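Local atomic coordinates of carbonic anhydrase (Coccomyxa sp. PA, PDB entry 3UCN), a protein that probably catalyses the reversible hydration of carbon dioxide to hydrogencarbonate, as a zinc-dependent carbonic anhydrase of the beta class. Residues 43-48 against 96-101; 102-107 against 152-157. All coordinates share one frame; numbering follows the deposited sequence.

Contact 1. Residues 43-48 against 96-101. With ZN (zinc ion), chain C.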
ATOM      1  N   LEU A  43       6.308   4.645  21.797  1.00 46.00           N
ATOM      2  CA  LEU A  43       5.425   4.235  20.704  1.00 44.28           C
ATOM      3  C   LEU A  43       4.862   2.901  21.071  1.00 44.28           C
ATOM      4  O   LEU A  43       5.601   2.060  21.485  1.00 45.16           O
ATOM      5  CB  LEU A  43       6.197   4.051  19.411  1.00 43.06           C
ATOM      6  CG  LEU A  43       5.535   3.418  18.172  1.00 42.18           C
ATOM      7  CD1 LEU A  43       4.190   4.076  17.765  1.00 37.60           C
ATOM      8  CD2 LEU A  43       6.544   3.445  16.978  1.00 40.66           C
ATOM      9  N   TYR A  44       3.565   2.682  20.893  1.00 43.43           N
ATOM     10  CA  TYR A  44       2.968   1.384  21.096  1.00 41.82           C
ATOM     11  C   TYR A  44       2.310   0.924  19.779  1.00 42.94           C
ATOM     12  O   TYR A  44       1.575   1.695  19.129  1.00 41.87           O
ATOM     13  CB  TYR A  44       1.939   1.505  22.152  1.00 39.70           C
ATOM     14  CG  TYR A  44       0.953   0.326  22.325  1.00 41.07           C
ATOM     15  CD1 TYR A  44       1.121  -0.607  23.366  1.00 37.13           C
ATOM     16  CD2 TYR A  44      -0.167   0.202  21.527  1.00 34.93           C
ATOM     17  CE1 TYR A  44       0.188  -1.635  23.595  1.00 41.95           C
ATOM     18  CE2 TYR A  44      -1.107  -0.839  21.748  1.00 42.49           C
ATOM     19  CZ  TYR A  44      -0.913  -1.748  22.785  1.00 42.60           C
ATOM     20  OH  TYR A  44      -1.811  -2.738  22.984  1.00 43.92           O
ATOM     21  N   ILE A  45       2.615  -0.317  19.393  1.00 43.01           N
ATOM     22  CA  ILE A  45       2.018  -0.962  18.247  1.00 42.78           C
ATOM     23  C   ILE A  45       1.228  -2.159  18.814  1.00 43.01           C
ATOM     24  O   ILE A  45       1.818  -3.059  19.374  1.00 45.13           O
ATOM     25  CB  ILE A  45       3.092  -1.400  17.289  1.00 43.27           C
ATOM     26  CG1 ILE A  45       3.885  -0.175  16.815  1.00 43.47           C
ATOM     27  CG2 ILE A  45       2.495  -2.172  16.089  1.00 39.18           C
ATOM     28  CD1 ILE A  45       5.163  -0.530  16.188  1.00 43.01           C
ATOM     29  N   GLY A  46      -0.095  -2.151  18.715  1.00 40.75           N
ATOM     30  CA  GLY A  46      -0.886  -3.277  19.194  1.00 38.63           C
ATOM     31  C   GLY A  46      -2.094  -3.478  18.304  1.00 39.06           C
ATOM     32  O   GLY A  46      -2.193  -2.891  17.205  1.00 37.57           O
ATOM     33  N   CYS A  47      -3.040  -4.315  18.747  1.00 39.52           N
ATOM     34  CA  CYS A  47      -4.097  -4.766  17.866  1.00 38.34           C
ATOM     35  C   CYS A  47      -5.234  -3.807  18.029  1.00 39.15           C
ATOM     36  O   CYS A  47      -5.428  -3.241  19.119  1.00 39.92           O
ATOM     37  CB  CYS A  47      -4.500  -6.201  18.238  1.00 38.22           C
ATOM     38  SG  CYS A  47      -5.754  -6.911  17.037  1.00 41.76           S
ATOM     39  N   ALA A  48      -5.980  -3.632  16.950  1.00 39.00           N
ATOM     40  CA  ALA A  48      -7.252  -2.910  16.935  1.00 39.76           C
ATOM     41  C   ALA A  48      -8.344  -3.483  17.852  1.00 39.78           C
ATOM     42  O   ALA A  48      -9.316  -2.815  18.160  1.00 40.05           O
ATOM     43  CB  ALA A  48      -7.791  -2.869  15.551  1.00 37.50           C
ATOM     44  N   LYS A  96      11.790   6.975  23.044  1.00 52.16           N
ATOM     45  CA  LYS A  96      12.890   6.143  23.535  1.00 53.90           C
ATOM     46  C   LYS A  96      12.560   4.629  23.555  1.00 53.15           C
ATOM     47  O   LYS A  96      13.463   3.816  23.559  1.00 53.45           O
ATOM     48  CB  LYS A  96      13.347   6.641  24.939  1.00 55.66           C
ATOM     49  CG  LYS A  96      14.021   8.085  24.969  1.00 59.47           C
ATOM     50  CD  LYS A  96      14.109   8.592  26.442  1.00 68.34           C
ATOM     51  CE  LYS A  96      13.415   9.964  26.641  1.00 74.18           C
ATOM     52  NZ  LYS A  96      14.384  10.987  27.114  1.00 77.82           N
ATOM     53  N   HIS A  97      11.278   4.248  23.543  1.00 52.22           N
ATOM     54  CA  HIS A  97      10.898   2.832  23.723  1.00 52.37           C
ATOM     55  C   HIS A  97       9.774   2.465  22.754  1.00 50.32           C
ATOM     56  O   HIS A  97       8.865   3.254  22.596  1.00 50.27           O
ATOM     57  CB  HIS A  97      10.441   2.547  25.189  1.00 51.97           C
ATOM     58  CG  HIS A  97      11.294   3.207  26.242  1.00 60.65           C
ATOM     59  ND1 HIS A  97      12.660   3.003  26.340  1.00 64.74           N
ATOM     60  CD2 HIS A  97      10.974   4.072  27.240  1.00 62.27           C
ATOM     61  CE1 HIS A  97      13.139   3.718  27.342  1.00 65.01           C
ATOM     62  NE2 HIS A  97      12.137   4.372  27.901  1.00 66.01           N
ATOM     63  N   ILE A  98       9.803   1.271  22.146  1.00 48.78           N
ATOM     64  CA  ILE A  98       8.725   0.860  21.226  1.00 46.20           C
ATOM     65  C   ILE A  98       8.169  -0.379  21.785  1.00 46.19           C
ATOM     66  O   ILE A  98       8.907  -1.308  21.973  1.00 45.89           O
ATOM     67  CB  ILE A  98       9.273   0.539  19.850  1.00 46.04           C
ATOM     68  CG1 ILE A  98       9.859   1.807  19.242  1.00 41.56           C
ATOM     69  CG2 ILE A  98       8.172  -0.081  18.997  1.00 43.84           C
ATOM     70  CD1 ILE A  98      10.539   1.598  17.935  1.00 42.95           C
ATOM     71  N   LEU A  99       6.870  -0.384  22.087  1.00 46.62           N
ATOM     72  CA  LEU A  99       6.161  -1.537  22.602  1.00 46.90           C
ATOM     73  C   LEU A  99       5.394  -2.200  21.460  1.00 47.00           C
ATOM     74  O   LEU A  99       4.556  -1.568  20.843  1.00 46.65           O
ATOM     75  CB  LEU A  99       5.165  -1.129  23.683  1.00 46.75           C
ATOM     76  CG  LEU A  99       5.698  -0.280  24.839  1.00 50.28           C
ATOM     77  CD1 LEU A  99       4.531   0.137  25.697  1.00 50.28           C
ATOM     78  CD2 LEU A  99       6.639  -1.107  25.692  1.00 48.86           C
ATOM     79  N   VAL A 100       5.701  -3.473  21.186  1.00 46.72           N
ATOM     80  CA  VAL A 100       4.953  -4.291  20.281  1.00 44.73           C
ATOM     81  C   VAL A 100       4.175  -5.238  21.146  1.00 44.79           C
ATOM     82  O   VAL A 100       4.728  -6.088  21.858  1.00 45.38           O
ATOM     83  CB  VAL A 100       5.890  -5.054  19.327  1.00 45.68           C
ATOM     84  CG1 VAL A 100       5.084  -5.795  18.241  1.00 42.69           C
ATOM     85  CG2 VAL A 100       6.876  -4.107  18.678  1.00 44.04           C
ATOM     86  N   CYS A 101       2.863  -5.117  21.090  1.00 43.64           N
ATOM     87  CA  CYS A 101       2.046  -5.876  21.962  1.00 41.97           C
ATOM     88  C   CYS A 101       1.042  -6.723  21.184  1.00 42.08           C
ATOM     89  O   CYS A 101       0.312  -6.246  20.333  1.00 40.81           O
ATOM     90  CB  CYS A 101       1.354  -4.869  22.871  1.00 42.00           C
ATOM     91  SG  CYS A 101       0.108  -5.525  24.029  1.00 49.38           S
TER
HETATM   92 ZN    ZN C 228      -6.148  -9.014  17.906  1.00 45.72          ZN
HETATM   93  O   HOH W   1      -2.262  -5.858  21.015  1.00 42.02           O

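Contact 2. Residues 102-107 against 152-157. With ZN (zinc ion), chain C.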
ATOM      1  N   GLY A 102       0.976  -8.011  21.480  1.00 43.45           N
ATOM      2  CA  GLY A 102      -0.113  -8.836  20.927  1.00 43.06           C
ATOM      3  C   GLY A 102      -0.976  -9.227  22.098  1.00 44.62           C
ATOM      4  O   GLY A 102      -0.721  -8.797  23.245  1.00 43.60           O
ATOM      5  N   HIS A 103      -2.006 -10.028  21.835  1.00 43.92           N
ATOM      6  CA  HIS A 103      -2.843 -10.435  22.904  1.00 44.11           C
ATOM      7  C   HIS A 103      -3.534 -11.779  22.613  1.00 45.28           C
ATOM      8  O   HIS A 103      -3.860 -12.112  21.417  1.00 46.27           O
ATOM      9  CB  HIS A 103      -3.913  -9.376  23.104  1.00 42.98           C
ATOM     10  CG  HIS A 103      -4.887  -9.326  21.973  1.00 44.03           C
ATOM     11  ND1 HIS A 103      -6.128  -9.910  22.047  1.00 42.23           N
ATOM     12  CD2 HIS A 103      -4.763  -8.854  20.696  1.00 39.02           C
ATOM     13  CE1 HIS A 103      -6.774  -9.732  20.904  1.00 38.85           C
ATOM     14  NE2 HIS A 103      -5.960  -9.106  20.065  1.00 41.46           N
ATOM     15  N   TYR A 104      -3.847 -12.523  23.683  1.00 44.61           N
ATOM     16  CA  TYR A 104      -4.499 -13.807  23.491  1.00 45.69           C
ATOM     17  C   TYR A 104      -5.889 -13.550  23.001  1.00 46.33           C
ATOM     18  O   TYR A 104      -6.436 -12.467  23.217  1.00 47.33           O
ATOM     19  CB  TYR A 104      -4.455 -14.672  24.771  1.00 45.77           C
ATOM     20  CG  TYR A 104      -3.007 -14.997  25.144  1.00 46.46           C
ATOM     21  CD1 TYR A 104      -2.383 -14.411  26.259  1.00 48.69           C
ATOM     22  CD2 TYR A 104      -2.247 -15.865  24.350  1.00 45.34           C
ATOM     23  CE1 TYR A 104      -1.047 -14.721  26.588  1.00 47.25           C
ATOM     24  CE2 TYR A 104      -0.928 -16.191  24.681  1.00 47.04           C
ATOM     25  CZ  TYR A 104      -0.348 -15.609  25.787  1.00 50.15           C
ATOM     26  OH  TYR A 104       0.957 -15.902  26.034  1.00 55.11           O
ATOM     27  N   ASN A 105      -6.469 -14.547  22.342  1.00 46.20           N
ATOM     28  CA  ASN A 105      -7.806 -14.464  21.831  1.00 45.62           C
ATOM     29  C   ASN A 105      -7.890 -13.423  20.709  1.00 46.44           C
ATOM     30  O   ASN A 105      -8.940 -12.837  20.435  1.00 47.22           O
ATOM     31  CB  ASN A 105      -8.803 -14.247  22.955  1.00 45.38           C
ATOM     32  CG  ASN A 105     -10.215 -14.502  22.519  1.00 47.73           C
ATOM     33  OD1 ASN A 105     -11.006 -13.582  22.429  1.00 50.20           O
ATOM     34  ND2 ASN A 105     -10.546 -15.766  22.213  1.00 50.87           N
ATOM     35  N   CYS A 106      -6.739 -13.202  20.063  1.00 46.09           N
ATOM     36  CA  CYS A 106      -6.628 -12.371  18.873  1.00 43.23           C
ATOM     37  C   CYS A 106      -7.285 -13.008  17.617  1.00 41.94           C
ATOM     38  O   CYS A 106      -6.804 -14.009  17.068  1.00 41.59           O
ATOM     39  CB  CYS A 106      -5.153 -12.058  18.649  1.00 41.64           C
ATOM     40  SG  CYS A 106      -4.974 -10.953  17.252  1.00 41.90           S
ATOM     41  N   GLY A 107      -8.379 -12.442  17.188  1.00 41.54           N
ATOM     42  CA  GLY A 107      -9.099 -12.931  15.979  1.00 43.59           C
ATOM     43  C   GLY A 107      -8.308 -12.873  14.654  1.00 45.46           C
ATOM     44  O   GLY A 107      -8.555 -13.667  13.733  1.00 45.42           O
ATOM     45  N   LYS A 152      -0.158 -20.040  20.581  1.00 48.23           N
ATOM     46  CA  LYS A 152       1.198 -20.108  20.183  1.00 47.41           C
ATOM     47  C   LYS A 152       1.406 -19.125  18.993  1.00 47.17           C
ATOM     48  O   LYS A 152       2.433 -18.394  18.935  1.00 46.64           O
ATOM     49  CB  LYS A 152       1.499 -21.579  19.787  1.00 48.77           C
ATOM     50  CG  LYS A 152       2.981 -21.958  19.594  1.00 52.26           C
ATOM     51  CD  LYS A 152       3.904 -21.566  20.794  1.00 58.30           C
ATOM     52  CE  LYS A 152       5.194 -22.392  20.752  1.00 63.83           C
ATOM     53  NZ  LYS A 152       6.344 -21.830  21.590  1.00 67.97           N
ATOM     54  N   MET A 153       0.446 -19.129  18.065  1.00 44.61           N
ATOM     55  CA  MET A 153       0.383 -18.182  16.944  1.00 45.38           C
ATOM     56  C   MET A 153       0.553 -16.711  17.470  1.00 45.20           C
ATOM     57  O   MET A 153       1.439 -15.983  16.996  1.00 45.34           O
ATOM     58  CB  MET A 153      -0.907 -18.412  16.159  1.00 43.68           C
ATOM     59  CG  MET A 153      -0.997 -17.670  14.833  1.00 46.45           C
ATOM     60  SD  MET A 153       0.176 -18.220  13.561  1.00 49.60           S
ATOM     61  CE  MET A 153       1.625 -17.171  13.830  1.00 46.28           C
ATOM     62  N   VAL A 154      -0.197 -16.340  18.521  1.00 44.85           N
ATOM     63  CA  VAL A 154      -0.089 -15.032  19.167  1.00 44.21           C
ATOM     64  C   VAL A 154       1.362 -14.687  19.539  1.00 45.97           C
ATOM     65  O   VAL A 154       1.914 -13.653  19.085  1.00 46.95           O
ATOM     66  CB  VAL A 154      -1.091 -14.918  20.354  1.00 44.92           C
ATOM     67  CG1 VAL A 154      -0.751 -13.727  21.285  1.00 43.44           C
ATOM     68  CG2 VAL A 154      -2.558 -14.799  19.846  1.00 41.39           C
ATOM     69  N   GLU A 155       2.035 -15.586  20.261  1.00 45.64           N
ATOM     70  CA  GLU A 155       3.418 -15.320  20.705  1.00 45.67           C
ATOM     71  C   GLU A 155       4.396 -15.269  19.571  1.00 45.42           C
ATOM     72  O   GLU A 155       5.388 -14.514  19.602  1.00 44.68           O
ATOM     73  CB  GLU A 155       3.879 -16.396  21.701  1.00 46.53           C
ATOM     74  CG  GLU A 155       2.851 -16.518  22.899  1.00 50.82           C
ATOM     75  CD  GLU A 155       3.002 -17.739  23.795  1.00 56.24           C
ATOM     76  OE1 GLU A 155       2.410 -17.726  24.873  1.00 60.01           O
ATOM     77  OE2 GLU A 155       3.674 -18.726  23.442  1.00 61.51           O
ATOM     78  N   LEU A 156       4.154 -16.107  18.572  1.00 44.78           N
ATOM     79  CA  LEU A 156       5.076 -16.219  17.464  1.00 44.64           C
ATOM     80  C   LEU A 156       5.004 -14.920  16.623  1.00 43.78           C
ATOM     81  O   LEU A 156       6.031 -14.369  16.159  1.00 43.81           O
ATOM     82  CB  LEU A 156       4.730 -17.452  16.631  1.00 44.38           C
ATOM     83  CG  LEU A 156       5.236 -18.826  17.168  1.00 46.07           C
ATOM     84  CD1 LEU A 156       4.717 -19.914  16.312  1.00 43.43           C
ATOM     85  CD2 LEU A 156       6.766 -18.888  17.183  1.00 39.84           C
ATOM     86  N   ASN A 157       3.779 -14.421  16.512  1.00 43.26           N
ATOM     87  CA  ASN A 157       3.528 -13.168  15.811  1.00 43.57           C
ATOM     88  C   ASN A 157       4.202 -11.990  16.526  1.00 42.70           C
ATOM     89  O   ASN A 157       4.865 -11.207  15.877  1.00 43.11           O
ATOM     90  CB  ASN A 157       2.038 -12.930  15.558  1.00 42.28           C
ATOM     91  CG  ASN A 157       1.825 -11.745  14.694  1.00 44.76           C
ATOM     92  OD1 ASN A 157       2.454 -11.629  13.621  1.00 40.58           O
ATOM     93  ND2 ASN A 157       0.954 -10.816  15.145  1.00 44.08           N
TER
HETATM   94 ZN    ZN C 228      -6.148  -9.014  17.906  1.00 45.72          ZN

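Contact 1. Residues 43-48 against 96-101
Tyr-44 lies against Leu-99 and Cys-101 of the neighbouring strand, on one face of the central sheet of the beta-class carbonic anhydrase fold. Its chi1 of 167° sets the ring anti to the backbone N, and from there it runs along the sheet toward Cys-101. CB leads to CG, and the first ring carbon to touch is CD1, 4.1 Å from CB of Leu-99. The two side chains cross at about a right angle. One atom further, CE1 of Tyr-44 packs 3.5 Å from CB of Cys-101. CZ of Tyr-44 is 3.9 Å from the same CB. At the tip, OH of Tyr-44 is 3.5 Å from SG of Cys-101. The sulfur stands oblique to the ring, 66° off its normal, in a sulfur-aromatic contact.

The other face carries Leu-43, Ile-45, Ile-98 and Val-100. Ile-45 and Ile-98 lie side by side, with CD1 of Ile-45 4.1 Å from CG2 of Ile-98. Helices 80-92 and 146-167 cover this face.

Strands 43-47 and 97-101 are parallel, their axes 11° apart. Leu-43 and Ile-45 each give an N-H and take one, pairing with His-97, Leu-99 and Cys-101. The Ile-45 N to Leu-99 O bond is 2.7 Å and nearly straight. The last direct hydrogen bond is from Cys-101 N to Ile-45 O; at the next step a water accepts from Cys-47 N and donates to Cys-101 O.

Cys-47 SG binds the zinc ion at 2.3 Å. The straight backbone bonds fix the course of strand 43-47 up to Ile-45. The water satisfies the amide of Cys-47, which probably helps to position its sulfur for zinc.

Contact 2. Residues 102-107 against 152-157
Tyr-104 and Val-154 cross obliquely where the loop after strand 97-103 meets helix 146-167. The ring offers CD2 to CG1 of Val-154 at 4.0 Å. Further out it reaches Glu-155, whose carboxylate plane is turned 71° from the ring plane. OE1 of Glu-155 sits at the ring edge, in the ring plane. There it accepts a 2.6 Å hydrogen bond from OH of Tyr-104 through its anti lone pair. Glu-155 is extended beyond CG, which carries the carboxylate out to the hydroxyl. Lys-196 also makes a weak hydrogen bond with that hydroxyl.

Val-154 points its branches at the loop backbone. CG2 is 3.4 Å from O of His-103, and CG1 packs beside the same carbonyl. CG2 also touches CB of Cys-106 at 4.0 Å. Val-187 of strand 182-189 packs on Val-154.

CB of His-103 points away from the helix, and the ring reaches the zinc ion through NE2 at 2.2 Å. CB of Cys-106 lies over one face of this ring, offset toward the rim, and SG of Cys-106 binds the zinc ion at 2.4 Å. ND1 of His-103 makes a weak hydrogen bond to O of Tyr-104, which may help to set the turn of the ring. Cys-106 is also the N-cap residue of helix 107-114.

Val-154 packs on both ligand residues, consistent with helix 146-167 serving as second shell; further out, the Tyr-104 to Glu-155 bond ties it to the loop.

After the N-terminal helix 10-26 the chain enters strand 42-47 and then makes a long excursion. That excursion includes strand 65-70 and helix 80-92. Contact 1 closes it when strand 97-103 returns beside strand 42-47. The same strand ends inside segment 102-107. A second, mostly helical excursion follows, and helix 146-167 closes it in contact 2. The two loops are in series, neither nested nor crossed. Contact 1 joins neighbouring strands, whereas contact 2 ties the end of one of them to a helix. They meet at the zinc ion: Cys-47 comes from contact 1, His-103 and Cys-106 from contact 2. Asp-49, close to both Cys-47 and His-103, is also a known zinc ligand of this protein.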